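Side-chain contacts in dicer Related Helicase (Caenorhabditis elegans, PDB 6M6Q), which probably works as an ATP-hydrolysing, RNA-binding helicase of the RLR subfamily, represented here by its N-terminal domain alone: residues Glu317-Glu320 with Arg321-Arg325; Tyr51-Leu54 with Phe55-Leu58; Tyr172-Glu175 with Glu176-Asn180; Lys258-Leu262 with His263-Thr267. One frame throughout, in Å; residues are numbered along the deposited sequence.

Contact 1: residues Glu317-Glu320 with Arg321-Arg325; sequences ELEE and REKER
From E317 to R325 the backbone is a helical run, with R321 N bonded to E317 O at 3.0 Å (N-H...O 165°) and E324 N bonded to E320 O at 3.1 Å. These are i to i+4 bonds of the long C-terminal helix 314-333, and two of the side-chain pairs on its surface, E317 with R321 and E319 with K323, follow the same spacing. R321 turns back along the helix toward E317 and L318. Its chain bends at chi3 (-47°), which lays one face of the guanidinium over the backbone it has just left: E317 O and the CA of L318 both sit on that face, each nearer its rim than its middle. R321 NH1 comes within 3.4 Å of L318 CD1, a contact of the charged group with an apolar methyl. R321 also touches Y291 and I294 of helix 288-295, while L318 touches D295, so this side of the helix packs on its neighbour. Two residues further along, E319 OE2 lies 3.3 Å from K323 NZ in a salt bridge whose detailed geometry is uncertain. The E317 carboxylate and R321 guanidinium are related differently. Their planes are 64° apart and E317 OE2 stays 4.2 Å from R321 NH2, too far for a salt bridge, but a water spans the gap, donating to E317 OE2 and accepting a weak bond from R321 NH2 at 2.6 Å.

Contact 2: residues Tyr51-Leu54 with Phe55-Leu58; sequences YFKL and FESL
The F55 ring presents an edge to the backbone of the preceding turn: its CD1 lies 3.4 Å from F52 O, and its CE1 lies 3.5 Å from Y51 O. Both carbonyl oxygens stay close to the ring plane, so the weakly positive C-H rim, not the pi face, meets them. The CG of F55 stands beside its own backbone N (chi1 -59°), which turns the ring edge back toward this earlier turn. Further out, F55 meets the ring of F123, on helix 94-127, edge-to-face, and the F52 ring meets the same F123. The two phenylalanines thus bring a short connecting segment onto the long helix, with I136 of helix 131-144 also against F55. That segment is a run of 3-10 turns between helices 33-42 and 63-72, as its i to i+3 bonds show: F55 N donates to F52 O at 3.1 Å, and E56 N to K53 O at 3.2 Å, each donor lying well above the plane of the carbonyl it meets. The same three-residue spacing brings K53 and E56 within reach of each other on the solvent side. The K53 chain runs extended until its last torsion, where a bend (chi4 -60°) swings NZ across to the carboxylate. There K53 NZ forms a salt bridge to OE2 of E56 at 2.8 Å, reaching the syn side of that oxygen some 16° out of the carboxylate plane, and adds a weak second bond to E56 OE1 at 3.2 Å.

Contact 3: residues Tyr172-Glu175 with Glu176-Asn180; sequences YDEE and EVTNN
E174 O is gripped twice by T178, whose OG1 donates to it at 2.7 Å and whose backbone N donates at 3.2 Å, the two reaching the carbonyl from opposite faces of its plane. A second side-chain bond links N179 ND2 to E175 OE2 at 2.8 Å. It is bent (138°), and the amide stands nearly perpendicular to the carboxylate and comes in from above its plane. At the start of the helix, D173 OD1 accepts from E176 N at 3.1 Å and, weakly, from E175 N. E176 OE1 is linked back to D173 N through a water, which accepts from the nitrogen and donates to the carboxylate, while E176 OE2 forms a salt bridge with R189. V177 CG2 also packs on Y172 CD2 at 3.9 Å, and Y172 in turn meets the ring of Y24 edge-to-face. E175 and N179 also pack against H110 and V114 of the second subunit. D173 is thus the N-cap of helix 174-179, its side chain accepting from E176 N; the water-bridged return from E176 resembles a capping box but, lacking the direct bond, is not one.

Contact 4: residues Lys258-Leu262 with His263-Thr267; sequences KKWSL and HKTLT
W260 and K264 make the tight part of this contact. K264 CB sits over one face of the indole, 3.8 Å from the centroid of the six-membered ring and 22° off its normal, a CH-pi contact. The edge of the same indole is used as well: W260 NE1 donates to T265 OG1 at 2.9 Å, with the oxygen only 5° out of the ring plane. T265 OG1 is also hydrogen-bonded with G196 N, so this buried hydroxyl has two partners. F221 of helix 210-221 packs on both W260 and K264. Toward the other end of the lysine the contact loosens. Its chain runs extended past S261 and bends only at chi4 (60°), where K264 NZ reaches a water at 3.3 Å; that water donates to K259 O, and the chain just before K258 is not modelled. Between the two parts, S261 OG accepts from K264 N at 3.1 Å, and the helix continues with L266 N donating to L262 O. The W260-T265 hydrogen bond bridges the residue before the cap and the first turn, and S261 is the serine N-cap of helix 262-271, with its hydroxyl on the third residue's N-H.

Along the chain the order is contact 2, contact 3, contact 4, contact 1, and no two of them touch. Contact 4 is the most central, about 8 Å from the centre of the chain, whereas contacts 1 and 2 lie on opposite sides of that centre with their own centres about 50 Å apart. Contact 3 is about 28 Å, centre to centre, from each of these two. Helix 33-42 is shared by contacts 2 and 4, packing on F52 in one and on L262 and H263 in the other. Contacts 2 and 3 both touch the second subunit. In this all-helical domain each contact belongs to a different helix or connecting turn, contact 3 packing on the second subunit and contact 4 lying in the interior.

Contact 1: residues Glu317-Glu320 with Arg321-Arg325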
# COMPACT_ATOMS: atom_id res chain seq x y z
N GLU B 317 12.44 18.55 10.78
CA GLU B 317 13.33 19.11 9.72
C GLU B 317 12.81 20.48 9.29
O GLU B 317 13.65 21.36 9.02
CB GLU B 317 13.44 18.17 8.52
CG GLU B 317 14.23 16.91 8.82
CD GLU B 317 14.87 16.25 7.61
OE1 GLU B 317 14.88 14.99 7.55
OE2 GLU B 317 15.37 17.00 6.74
N LEU B 318 11.48 20.66 9.27
CA LEU B 318 10.80 21.94 8.93
C LEU B 318 11.15 23.02 9.97
O LEU B 318 11.47 24.16 9.54
CB LEU B 318 9.29 21.71 8.87
CG LEU B 318 8.44 22.91 8.46
CD1 LEU B 318 8.67 23.26 6.99
CD2 LEU B 318 6.96 22.66 8.72
N GLU B 319 11.12 22.69 11.27
CA GLU B 319 11.43 23.66 12.36
C GLU B 319 12.93 24.00 12.34
O GLU B 319 13.25 25.20 12.47
CB GLU B 319 10.95 23.14 13.73
CG GLU B 319 11.27 24.09 14.90
CD GLU B 319 10.48 25.41 15.00
OE1 GLU B 319 10.48 26.19 14.02
OE2 GLU B 319 9.90 25.67 16.08
N GLU B 320 13.81 23.01 12.20
CA GLU B 320 15.26 23.26 12.00
C GLU B 320 15.42 24.30 10.90
O GLU B 320 15.88 25.42 11.19
CB GLU B 320 16.00 22.00 11.57
CG GLU B 320 16.57 21.21 12.73
CD GLU B 320 16.80 19.74 12.43
OE1 GLU B 320 17.57 19.44 11.49
OE2 GLU B 320 16.22 18.89 13.15
N ARG B 321 14.94 23.97 9.71
CA ARG B 321 15.12 24.80 8.50
C ARG B 321 14.67 26.24 8.80
O ARG B 321 15.29 27.15 8.24
CB ARG B 321 14.35 24.21 7.33
CG ARG B 321 15.16 23.21 6.51
CD ARG B 321 14.51 22.95 5.17
NE ARG B 321 13.07 22.70 5.25
CZ ARG B 321 12.51 21.52 5.57
NH1 ARG B 321 11.19 21.41 5.60
NH2 ARG B 321 13.27 20.48 5.89
N GLU B 322 13.67 26.44 9.67
CA GLU B 322 13.10 27.78 9.99
C GLU B 322 13.87 28.44 11.15
O GLU B 322 13.83 29.68 11.24
CB GLU B 322 11.60 27.69 10.30
CG GLU B 322 10.75 27.31 9.08
CD GLU B 322 11.04 28.07 7.79
OE1 GLU B 322 10.85 29.30 7.77
OE2 GLU B 322 11.42 27.42 6.79
N LYS B 323 14.57 27.65 11.98
CA LYS B 323 15.53 28.18 12.99
C LYS B 323 16.69 28.86 12.25
O LYS B 323 16.96 30.05 12.54
CB LYS B 323 16.06 27.08 13.91
CG LYS B 323 15.49 27.08 15.31
CD LYS B 323 14.08 26.54 15.39
CE LYS B 323 13.59 26.38 16.82
NZ LYS B 323 12.96 25.06 17.06
N GLU B 324 17.35 28.13 11.35
CA GLU B 324 18.56 28.60 10.62
C GLU B 324 18.18 29.79 9.73
O GLU B 324 18.95 30.76 9.68
CB GLU B 324 19.19 27.47 9.81
CG GLU B 324 20.44 26.87 10.46
CD GLU B 324 21.75 27.61 10.18
OE1 GLU B 324 22.79 27.20 10.75
OE2 GLU B 324 21.74 28.59 9.40
N ARG B 325 17.00 29.75 9.13
CA ARG B 325 16.44 30.86 8.31
C ARG B 325 16.39 32.14 9.16
O ARG B 325 16.81 33.19 8.65
CB ARG B 325 15.08 30.43 7.75
CG ARG B 325 14.22 31.55 7.19
CD ARG B 325 13.06 31.90 8.11
NE ARG B 325 11.98 32.59 7.41
CZ ARG B 325 10.82 32.93 7.96
NH1 ARG B 325 9.90 33.56 7.24
NH2 ARG B 325 10.57 32.64 9.23
O HOH W 1 12.94 18.07 4.87

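Contact 2: residues Tyr51-Leu54 with Phe55-Leu58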
# COMPACT_ATOMS: atom_id res chain seq x y z
N TYR B 51 -5.69 -4.48 -25.96
CA TYR B 51 -4.29 -4.66 -25.50
C TYR B 51 -4.26 -5.42 -24.16
O TYR B 51 -3.21 -5.97 -23.81
CB TYR B 51 -3.56 -3.31 -25.36
CG TYR B 51 -3.32 -2.52 -26.63
CD1 TYR B 51 -3.46 -3.09 -27.89
CD2 TYR B 51 -2.92 -1.19 -26.56
CE1 TYR B 51 -3.24 -2.35 -29.04
CE2 TYR B 51 -2.71 -0.44 -27.71
CZ TYR B 51 -2.88 -1.02 -28.95
OH TYR B 51 -2.68 -0.28 -30.08
N PHE B 52 -5.39 -5.44 -23.43
CA PHE B 52 -5.49 -6.13 -22.12
C PHE B 52 -5.03 -7.59 -22.29
O PHE B 52 -4.43 -8.17 -21.35
CB PHE B 52 -6.92 -6.05 -21.56
CG PHE B 52 -7.32 -4.73 -20.92
CD1 PHE B 52 -6.95 -4.42 -19.62
CD2 PHE B 52 -8.12 -3.83 -21.60
CE1 PHE B 52 -7.33 -3.22 -19.04
CE2 PHE B 52 -8.51 -2.64 -21.02
CZ PHE B 52 -8.11 -2.33 -19.75
N LYS B 53 -5.29 -8.18 -23.46
CA LYS B 53 -5.07 -9.63 -23.72
C LYS B 53 -3.57 -9.96 -23.64
O LYS B 53 -3.25 -11.11 -23.28
CB LYS B 53 -5.65 -10.05 -25.07
CG LYS B 53 -6.12 -11.49 -25.13
CD LYS B 53 -6.42 -11.98 -26.53
CE LYS B 53 -7.01 -13.37 -26.54
NZ LYS B 53 -6.07 -14.36 -25.95
N LEU B 54 -2.69 -8.99 -23.92
CA LEU B 54 -1.21 -9.17 -23.90
C LEU B 54 -0.73 -9.48 -22.46
O LEU B 54 0.47 -9.74 -22.31
CB LEU B 54 -0.52 -7.90 -24.42
CG LEU B 54 -0.78 -7.53 -25.87
CD1 LEU B 54 -0.57 -6.03 -26.10
CD2 LEU B 54 0.12 -8.34 -26.80
N PHE B 55 -1.62 -9.41 -21.45
CA PHE B 55 -1.26 -9.56 -20.02
C PHE B 55 -1.87 -10.84 -19.43
O PHE B 55 -1.73 -11.07 -18.21
CB PHE B 55 -1.68 -8.31 -19.23
CG PHE B 55 -1.07 -7.02 -19.71
CD1 PHE B 55 -1.69 -6.26 -20.69
CD2 PHE B 55 0.14 -6.58 -19.20
CE1 PHE B 55 -1.11 -5.09 -21.15
CE2 PHE B 55 0.71 -5.40 -19.66
CZ PHE B 55 0.09 -4.67 -20.64
N GLU B 56 -2.46 -11.69 -20.28
CA GLU B 56 -3.25 -12.88 -19.84
C GLU B 56 -2.34 -13.89 -19.11
O GLU B 56 -2.85 -14.58 -18.21
CB GLU B 56 -4.03 -13.49 -21.00
CG GLU B 56 -3.17 -14.10 -22.09
CD GLU B 56 -3.94 -14.44 -23.37
OE1 GLU B 56 -3.30 -14.56 -24.44
OE2 GLU B 56 -5.20 -14.57 -23.29
N SER B 57 -1.04 -13.92 -19.42
CA SER B 57 -0.03 -14.85 -18.83
C SER B 57 0.19 -14.53 -17.34
O SER B 57 0.71 -15.44 -16.61
CB SER B 57 1.25 -14.79 -19.58
OG SER B 57 1.49 -13.48 -20.07
N LEU B 58 -0.18 -13.32 -16.90
CA LEU B 58 0.11 -12.80 -15.53
C LEU B 58 -1.06 -13.06 -14.59
O LEU B 58 -0.94 -12.72 -13.40
CB LEU B 58 0.41 -11.30 -15.62
CG LEU B 58 1.73 -10.94 -16.30
CD1 LEU B 58 1.65 -9.54 -16.88
CD2 LEU B 58 2.90 -11.05 -15.32

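Contact 3: residues Tyr172-Glu175 with Glu176-Asn180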
# COMPACT_ATOMS: atom_id res chain seq x y z
N TYR B 172 12.81 8.16 -3.17
CA TYR B 172 13.08 6.71 -2.98
C TYR B 172 13.86 6.50 -1.69
O TYR B 172 14.70 7.34 -1.31
CB TYR B 172 13.81 6.13 -4.19
CG TYR B 172 13.13 6.35 -5.53
CD1 TYR B 172 13.15 7.59 -6.14
CD2 TYR B 172 12.62 5.28 -6.26
CE1 TYR B 172 12.60 7.79 -7.40
CE2 TYR B 172 12.09 5.46 -7.53
CZ TYR B 172 12.09 6.73 -8.11
OH TYR B 172 11.57 6.94 -9.36
N ASP B 173 13.53 5.42 -0.99
CA ASP B 173 14.36 4.83 0.09
C ASP B 173 15.43 3.95 -0.57
O ASP B 173 15.05 3.06 -1.37
CB ASP B 173 13.51 4.03 1.07
CG ASP B 173 14.32 3.36 2.15
OD1 ASP B 173 14.56 2.14 2.04
OD2 ASP B 173 14.75 4.07 3.08
N GLU B 174 16.70 4.24 -0.28
CA GLU B 174 17.90 3.55 -0.86
C GLU B 174 17.74 2.02 -0.76
O GLU B 174 17.96 1.33 -1.80
CB GLU B 174 19.18 4.09 -0.20
CG GLU B 174 20.45 3.28 -0.48
CD GLU B 174 20.98 3.29 -1.91
OE1 GLU B 174 20.53 4.12 -2.73
OE2 GLU B 174 21.86 2.46 -2.20
N GLU B 175 17.35 1.49 0.42
CA GLU B 175 17.31 0.03 0.69
C GLU B 175 16.17 -0.61 -0.12
O GLU B 175 16.38 -1.71 -0.70
CB GLU B 175 17.18 -0.23 2.20
CG GLU B 175 17.12 -1.71 2.60
CD GLU B 175 18.31 -2.59 2.20
OE1 GLU B 175 19.40 -2.04 1.89
OE2 GLU B 175 18.15 -3.84 2.21
N GLU B 176 15.00 0.02 -0.13
CA GLU B 176 13.77 -0.51 -0.77
C GLU B 176 13.98 -0.61 -2.29
O GLU B 176 13.55 -1.63 -2.89
CB GLU B 176 12.59 0.40 -0.42
CG GLU B 176 11.25 -0.28 -0.50
CD GLU B 176 10.20 0.44 0.31
OE1 GLU B 176 10.09 1.68 0.15
OE2 GLU B 176 9.53 -0.22 1.14
N VAL B 177 14.60 0.39 -2.89
CA VAL B 177 14.76 0.48 -4.37
C VAL B 177 15.89 -0.47 -4.80
O VAL B 177 15.82 -0.98 -5.95
CB VAL B 177 14.99 1.93 -4.85
CG1 VAL B 177 16.35 2.47 -4.49
CG2 VAL B 177 14.77 2.05 -6.35
N THR B 178 16.85 -0.75 -3.92
CA THR B 178 17.98 -1.66 -4.21
C THR B 178 17.48 -3.11 -4.19
O THR B 178 17.78 -3.85 -5.15
CB THR B 178 19.15 -1.41 -3.25
OG1 THR B 178 19.54 -0.05 -3.43
CG2 THR B 178 20.32 -2.35 -3.49
N ASN B 179 16.66 -3.47 -3.19
CA ASN B 179 16.16 -4.85 -2.98
C ASN B 179 15.25 -5.25 -4.14
O ASN B 179 15.58 -6.22 -4.83
CB ASN B 179 15.49 -5.00 -1.63
CG ASN B 179 16.48 -5.02 -0.49
OD1 ASN B 179 17.68 -5.22 -0.71
ND2 ASN B 179 16.00 -4.85 0.73
N ASN B 180 14.18 -4.49 -4.41
CA ASN B 180 13.23 -4.81 -5.52
C ASN B 180 12.76 -3.54 -6.22
O ASN B 180 11.76 -2.95 -5.84
CB ASN B 180 12.03 -5.63 -5.01
CG ASN B 180 11.16 -6.16 -6.13
OD1 ASN B 180 11.59 -6.25 -7.28
ND2 ASN B 180 9.93 -6.56 -5.80
O HOH W 2 11.46 3.46 -1.80

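Contact 4: residues Lys258-Leu262 with His263-Thr267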
# COMPACT_ATOMS: atom_id res chain seq x y z
N LYS B 258 -12.23 22.91 -13.90
CA LYS B 258 -12.90 23.09 -12.58
C LYS B 258 -12.63 21.87 -11.69
O LYS B 258 -12.45 22.06 -10.46
CB LYS B 258 -14.41 23.31 -12.76
CG LYS B 258 -15.03 24.31 -11.80
CD LYS B 258 -15.39 23.75 -10.44
CE LYS B 258 -15.38 24.80 -9.35
NZ LYS B 258 -15.74 24.22 -8.03
N LYS B 259 -12.61 20.66 -12.27
CA LYS B 259 -12.46 19.37 -11.54
C LYS B 259 -11.04 18.82 -11.73
O LYS B 259 -10.54 18.74 -12.89
CB LYS B 259 -13.52 18.38 -12.02
CG LYS B 259 -14.95 18.70 -11.59
CD LYS B 259 -15.96 17.61 -11.91
CE LYS B 259 -16.12 16.59 -10.79
NZ LYS B 259 -17.29 15.70 -11.00
N TRP B 260 -10.41 18.42 -10.62
CA TRP B 260 -9.10 17.72 -10.59
C TRP B 260 -9.30 16.22 -10.77
O TRP B 260 -10.46 15.78 -10.73
CB TRP B 260 -8.40 18.03 -9.28
CG TRP B 260 -6.92 17.80 -9.29
CD1 TRP B 260 -6.26 16.77 -8.70
CD2 TRP B 260 -5.90 18.66 -9.85
NE1 TRP B 260 -4.92 16.91 -8.86
CE2 TRP B 260 -4.66 18.06 -9.55
CE3 TRP B 260 -5.91 19.87 -10.55
CZ2 TRP B 260 -3.45 18.62 -9.95
CZ3 TRP B 260 -4.71 20.43 -10.94
CH2 TRP B 260 -3.50 19.81 -10.63
N SER B 261 -8.22 15.47 -11.01
CA SER B 261 -8.23 14.00 -11.20
C SER B 261 -6.99 13.38 -10.56
O SER B 261 -6.03 14.13 -10.27
CB SER B 261 -8.32 13.63 -12.65
OG SER B 261 -7.13 13.97 -13.35
N LEU B 262 -7.00 12.07 -10.33
CA LEU B 262 -5.86 11.34 -9.74
C LEU B 262 -4.70 11.34 -10.74
O LEU B 262 -3.53 11.34 -10.28
CB LEU B 262 -6.29 9.92 -9.38
CG LEU B 262 -7.32 9.81 -8.27
CD1 LEU B 262 -7.82 8.40 -8.17
CD2 LEU B 262 -6.74 10.27 -6.95
N HIS B 263 -5.02 11.39 -12.04
CA HIS B 263 -4.03 11.42 -13.14
C HIS B 263 -3.32 12.77 -13.12
O HIS B 263 -2.08 12.78 -13.32
CB HIS B 263 -4.66 11.14 -14.50
CG HIS B 263 -3.67 11.23 -15.62
ND1 HIS B 263 -2.57 10.40 -15.70
CD2 HIS B 263 -3.62 12.04 -16.70
CE1 HIS B 263 -1.89 10.68 -16.79
NE2 HIS B 263 -2.51 11.68 -17.42
N LYS B 264 -4.04 13.83 -12.80
CA LYS B 264 -3.45 15.19 -12.73
C LYS B 264 -2.45 15.25 -11.57
O LYS B 264 -1.39 15.86 -11.77
CB LYS B 264 -4.54 16.25 -12.63
CG LYS B 264 -5.09 16.67 -13.98
CD LYS B 264 -6.03 17.84 -13.94
CE LYS B 264 -6.49 18.24 -15.32
NZ LYS B 264 -7.21 17.13 -15.98
N THR B 265 -2.73 14.59 -10.45
CA THR B 265 -1.84 14.56 -9.26
C THR B 265 -0.53 13.85 -9.64
O THR B 265 0.54 14.39 -9.35
CB THR B 265 -2.51 13.87 -8.05
OG1 THR B 265 -3.76 14.49 -7.76
CG2 THR B 265 -1.64 13.93 -6.81
N LEU B 266 -0.63 12.70 -10.31
CA LEU B 266 0.56 11.89 -10.70
C LEU B 266 1.38 12.66 -11.74
O LEU B 266 2.65 12.60 -11.66
CB LEU B 266 0.10 10.53 -11.23
CG LEU B 266 -0.61 9.64 -10.20
CD1 LEU B 266 -0.81 8.25 -10.75
CD2 LEU B 266 0.16 9.59 -8.88
N THR B 267 0.71 13.39 -12.64
CA THR B 267 1.36 14.12 -13.75
C THR B 267 2.19 15.27 -13.19
O THR B 267 3.21 15.58 -13.80
CB THR B 267 0.33 14.55 -14.79
OG1 THR B 267 -0.29 13.36 -15.26
CG2 THR B 267 0.92 15.30 -15.96
O HOH W 3 -9.79 16.58 -14.05